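Local coordinates for siderophore-interacting protein (PDB 6K2L), which probably reduces ferric iron carried by siderophores with the help of its bound flavin-adenine dinucleotide, as related siderophore-interacting flavoproteins do, at residues S180-A183 with G184-L187; E202-S206 with L207-E211. The protein carries 1 engineered substitution. All coordinates share one frame; numbering follows the deposited sequence.

Contact 1: S180-A183 with G184-L187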
loop_
_atom_site.group_PDB
_atom_site.type_symbol
_atom_site.label_atom_id
_atom_site.label_comp_id
_atom_site.label_asym_id
_atom_site.label_seq_id
_atom_site.Cartn_x
_atom_site.Cartn_y
_atom_site.Cartn_z
ATOM N N SER A 180 9.216 -8.611 7.933
ATOM C CA SER A 180 9.458 -9.529 6.831
ATOM C C SER A 180 9.738 -8.706 5.569
ATOM O O SER A 180 9.009 -7.759 5.245
ATOM C CB SER A 180 8.292 -10.508 6.627
ATOM O OG SER A 180 8.606 -11.477 5.619
ATOM N N LEU A 181 10.840 -9.040 4.898
ATOM C CA LEU A 181 11.389 -8.327 3.767
ATOM C C LEU A 181 11.537 -9.299 2.599
ATOM O O LEU A 181 11.536 -10.515 2.820
ATOM C CB LEU A 181 12.753 -7.754 4.151
ATOM C CG LEU A 181 12.879 -6.626 5.164
ATOM C CD1 LEU A 181 14.346 -6.477 5.453
ATOM C CD2 LEU A 181 12.313 -5.294 4.635
ATOM N N PRO A 182 11.668 -8.820 1.356
ATOM C CA PRO A 182 12.123 -9.702 0.270
ATOM C C PRO A 182 13.419 -10.383 0.671
ATOM O O PRO A 182 14.233 -9.804 1.398
ATOM C CB PRO A 182 12.335 -8.750 -0.910
ATOM C CG PRO A 182 11.533 -7.543 -0.596
ATOM C CD PRO A 182 11.398 -7.448 0.902
ATOM N N ALA A 183 13.599 -11.628 0.211
ATOM C CA ALA A 183 14.766 -12.399 0.629
ATOM C C ALA A 183 16.062 -11.676 0.291
ATOM O O ALA A 183 17.052 -11.785 1.024
ATOM C CB ALA A 183 14.755 -13.784 -0.022
ATOM N N GLY A 184 16.076 -10.921 -0.811
ATOM C CA GLY A 184 17.264 -10.191 -1.209
ATOM C C GLY A 184 17.545 -8.900 -0.475
ATOM O O GLY A 184 18.510 -8.215 -0.821
ATOM N N VAL A 185 16.745 -8.519 0.521
ATOM C CA VAL A 185 17.002 -7.303 1.285
ATOM C C VAL A 185 17.554 -7.687 2.655
ATOM O O VAL A 185 16.881 -8.338 3.465
ATOM C CB VAL A 185 15.749 -6.425 1.407
ATOM C CG1 VAL A 185 15.979 -5.299 2.412
ATOM C CG2 VAL A 185 15.357 -5.849 0.049
ATOM N N THR A 186 18.793 -7.293 2.895
ATOM C CA THR A 186 19.432 -7.382 4.202
ATOM C C THR A 186 18.717 -6.519 5.248
ATOM O O THR A 186 18.295 -5.395 4.960
ATOM C CB THR A 186 20.879 -6.909 4.038
ATOM O OG1 THR A 186 21.682 -7.981 3.504
ATOM C CG2 THR A 186 21.437 -6.375 5.332
ATOM N N LEU A 187 18.612 -7.017 6.480
ATOM C CA LEU A 187 18.152 -6.199 7.601
ATOM C C LEU A 187 19.114 -6.343 8.772
ATOM O O LEU A 187 19.375 -7.462 9.216
ATOM C CB LEU A 187 16.746 -6.595 8.037
ATOM C CG LEU A 187 16.166 -5.828 9.226
ATOM C CD1 LEU A 187 16.283 -4.300 9.049
ATOM C CD2 LEU A 187 14.705 -6.239 9.370
HETATM O O HOH W 1 15.498 -10.830 3.946
#
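The carbonyl plane of P182 is the flat group here, and it is approached from both sides. V185 N stands on one side, 52° out of the plane, and donates a nearly straight hydrogen bond of 3.0 Å to P182 O. A water lies on the opposite side, tilted from the plane, 3.0 Å from P182 O and 2.9 Å from V185 O. It is placed to donate to both, although it has more acceptors around it than protons, so the bridge may be partial. The bond from V185 N closes a type I beta turn from P182 to V185, with A183 and G184 at its two corners, which reverses the chain.

Beneath the turn the apolar side chains converge. L181 reaches across with its CD1 methyl, which meets V185 CG1 at 3.6 Å and L187 CB at 3.5 Å; it crosses both side chains at about a right angle. V185 holds CG1 anti to its own N (chi1 170°), which sends this branch to L181, while its CG2 turns to the P182 ring and meets CG at a looser 4.2 Å. Through this one methyl, L181 on the incoming limb touches two residues of the outgoing one.

The turn leads the loop after strand 163-170 into strand 185-191, an outermost strand of this chain's parallel sheet. G184 and T186 make backbone hydrogen bonds to G164 on strand 163-170, and T186 also to I166. I166 packs against L181, V185 and L187, and M158 touches L181, P182 and V185. S180 rests on D161 of the second subunit.

Contact 2: E202-S206 with L207-E211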
loop_
_atom_site.group_PDB
_atom_site.type_symbol
_atom_site.label_atom_id
_atom_site.label_comp_id
_atom_site.label_asym_id
_atom_site.label_seq_id
_atom_site.Cartn_x
_atom_site.Cartn_y
_atom_site.Cartn_z
ATOM N N GLU A 202 29.698 3.184 10.030
ATOM C CA GLU A 202 30.782 2.332 9.568
ATOM C C GLU A 202 30.250 1.138 8.790
ATOM O O GLU A 202 30.711 0.870 7.666
ATOM C CB GLU A 202 31.637 1.861 10.751
ATOM C CG GLU A 202 32.672 0.830 10.332
ATOM C CD GLU A 202 33.857 0.706 11.295
ATOM O OE1 GLU A 202 33.774 -0.072 12.284
ATOM O OE2 GLU A 202 34.889 1.383 11.061
ATOM N N TYR A 203 29.256 0.430 9.349
ATOM C CA TYR A 203 28.763 -0.778 8.685
ATOM C C TYR A 203 28.156 -0.464 7.334
ATOM O O TYR A 203 28.423 -1.168 6.357
ATOM C CB TYR A 203 27.737 -1.489 9.547
ATOM C CG TYR A 203 26.788 -2.374 8.777
ATOM C CD1 TYR A 203 27.168 -3.659 8.382
ATOM C CD2 TYR A 203 25.503 -1.929 8.444
ATOM C CE1 TYR A 203 26.291 -4.498 7.684
ATOM C CE2 TYR A 203 24.625 -2.745 7.747
ATOM C CZ TYR A 203 25.025 -4.035 7.380
ATOM O OH TYR A 203 24.151 -4.845 6.706
ATOM N N PHE A 204 27.338 0.585 7.259
ATOM C CA PHE A 204 26.645 0.885 6.009
ATOM C C PHE A 204 27.589 1.436 4.965
ATOM O O PHE A 204 27.361 1.226 3.767
ATOM C CB PHE A 204 25.485 1.870 6.202
ATOM C CG PHE A 204 24.291 1.550 5.332
ATOM C CD1 PHE A 204 23.308 0.674 5.786
ATOM C CD2 PHE A 204 24.179 2.073 4.050
ATOM C CE1 PHE A 204 22.214 0.338 4.991
ATOM C CE2 PHE A 204 23.089 1.751 3.246
ATOM C CZ PHE A 204 22.102 0.872 3.727
ATOM N N THR A 205 28.631 2.153 5.388
ATOM C CA THR A 205 29.595 2.640 4.412
ATOM C C THR A 205 30.479 1.508 3.892
ATOM O O THR A 205 30.963 1.600 2.757
ATOM C CB THR A 205 30.428 3.779 5.013
ATOM O OG1 THR A 205 31.024 3.357 6.251
ATOM C CG2 THR A 205 29.547 5.018 5.269
ATOM N N SER A 206 30.677 0.434 4.687
ATOM C CA SER A 206 31.401 -0.743 4.205
ATOM C C SER A 206 30.673 -1.517 3.101
ATOM O O SER A 206 31.316 -2.323 2.420
ATOM C CB SER A 206 31.701 -1.718 5.355
ATOM O OG SER A 206 30.574 -2.525 5.717
ATOM N N LEU A 207 29.338 -1.322 2.912
ATOM C CA LEU A 207 28.647 -2.168 1.938
ATOM C C LEU A 207 28.847 -1.643 0.515
ATOM O O LEU A 207 28.806 -0.433 0.278
ATOM C CB LEU A 207 27.148 -2.253 2.225
ATOM C CG LEU A 207 26.671 -2.552 3.641
ATOM C CD1 LEU A 207 25.251 -1.999 3.828
ATOM C CD2 LEU A 207 26.735 -4.039 3.990
ATOM N N PRO A 208 29.041 -2.535 -0.451
ATOM C CA PRO A 208 29.045 -2.111 -1.856
ATOM C C PRO A 208 27.650 -1.692 -2.308
ATOM O O PRO A 208 26.676 -2.427 -2.136
ATOM C CB PRO A 208 29.524 -3.360 -2.598
ATOM C CG PRO A 208 29.097 -4.490 -1.714
ATOM C CD PRO A 208 29.263 -3.983 -0.307
ATOM N N LEU A 209 27.563 -0.518 -2.916
ATOM C CA LEU A 209 26.292 0.060 -3.316
ATOM C C LEU A 209 26.206 0.141 -4.835
ATOM O O LEU A 209 27.175 0.507 -5.506
ATOM C CB LEU A 209 26.111 1.459 -2.705
ATOM C CG LEU A 209 26.332 1.582 -1.193
ATOM C CD1 LEU A 209 26.539 3.035 -0.800
ATOM C CD2 LEU A 209 25.186 0.950 -0.418
ATOM N N GLU A 210 25.042 -0.196 -5.367
ATOM C CA GLU A 210 24.751 0.024 -6.769
ATOM C C GLU A 210 24.358 1.471 -7.004
ATOM O O GLU A 210 23.481 1.998 -6.315
ATOM C CB GLU A 210 23.622 -0.894 -7.199
ATOM C CG GLU A 210 24.025 -2.349 -7.081
ATOM C CD GLU A 210 24.938 -2.786 -8.219
ATOM O OE1 GLU A 210 24.858 -2.145 -9.300
ATOM O OE2 GLU A 210 25.715 -3.765 -8.026
ATOM N N GLU A 211 25.000 2.120 -7.975
ATOM C CA GLU A 211 24.632 3.489 -8.288
ATOM C C GLU A 211 23.593 3.579 -9.382
ATOM O O GLU A 211 23.018 4.656 -9.568
ATOM C CB GLU A 211 25.861 4.317 -8.682
ATOM C CG GLU A 211 26.434 3.987 -10.038
ATOM C CD GLU A 211 27.824 4.569 -10.203
ATOM O OE1 GLU A 211 27.929 5.805 -10.374
ATOM O OE2 GLU A 211 28.808 3.795 -10.142
#
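L207 folds back over Y203 and F204, the two aromatic residues of the preceding helical turn, where helix 198-205 of the Rossmann-like domain gives way to an extended chain.

The apolar contacts centre on the forked end of L207. CD1 sits squarely over the face of the F204 ring in a CH-pi contact, 3.9 Å from the ring centroid and 11° off its normal, and also borders the Y203 ring. CD2 leans on the far end of Y203, meeting CE1 at 3.7 Å and lying close to CZ and OH as well, and CG lies over a face of the same ring. With CG anti to its own carbonyl carbon, L207 places its fork beside both rings. L209 follows more loosely, its CD2 4.3 Å from F204 CE2. The buried F204 ring also packs on Y140 and V142 of strand 138-144, joining the helix to the sheet, and on M228 of helix 222-235, while Y203 meets the ring of F190.

Backbone bonds carry the helical pattern to S206 and L207: S206 N donates to E202 O at 3.0 Å, and L207 N makes a weak bond to F204 O at 3.3 Å.

Side-chain hydroxyls bind helix carbonyls. T205 OG1 bonds to V201 O and also has E202 O within reach, a choice the one proton leaves unsettled. Y203 O is touched by L207 CG at 3.5 Å, yet it has a polar partner too: S206 holds OG between its N and carbonyl carbon (chi1 79°), from where the hydroxyl donates to Y203 O at 2.6 Å, tilted 23° from the carbonyl plane.

Overall arrangement
Contact 1 comes first along the chain and closes before contact 2 opens; their centres lie 16 Å apart, on the same side of the chain's centre. Both belong to the domain built on the parallel five-stranded sheet, apart from the antiparallel barrel. Contact 1 brings the chain into the outer strand 185-191, and contact 2 ends the next element, helix 198-205, on the way to strand 214-218. Together they illustrate how the start of a strand and the end of the following helix, though separated in sequence, meet directly: T186 CG2 packs against Y203 OH at 3.4 Å, where helix 198-205 lies over the strand.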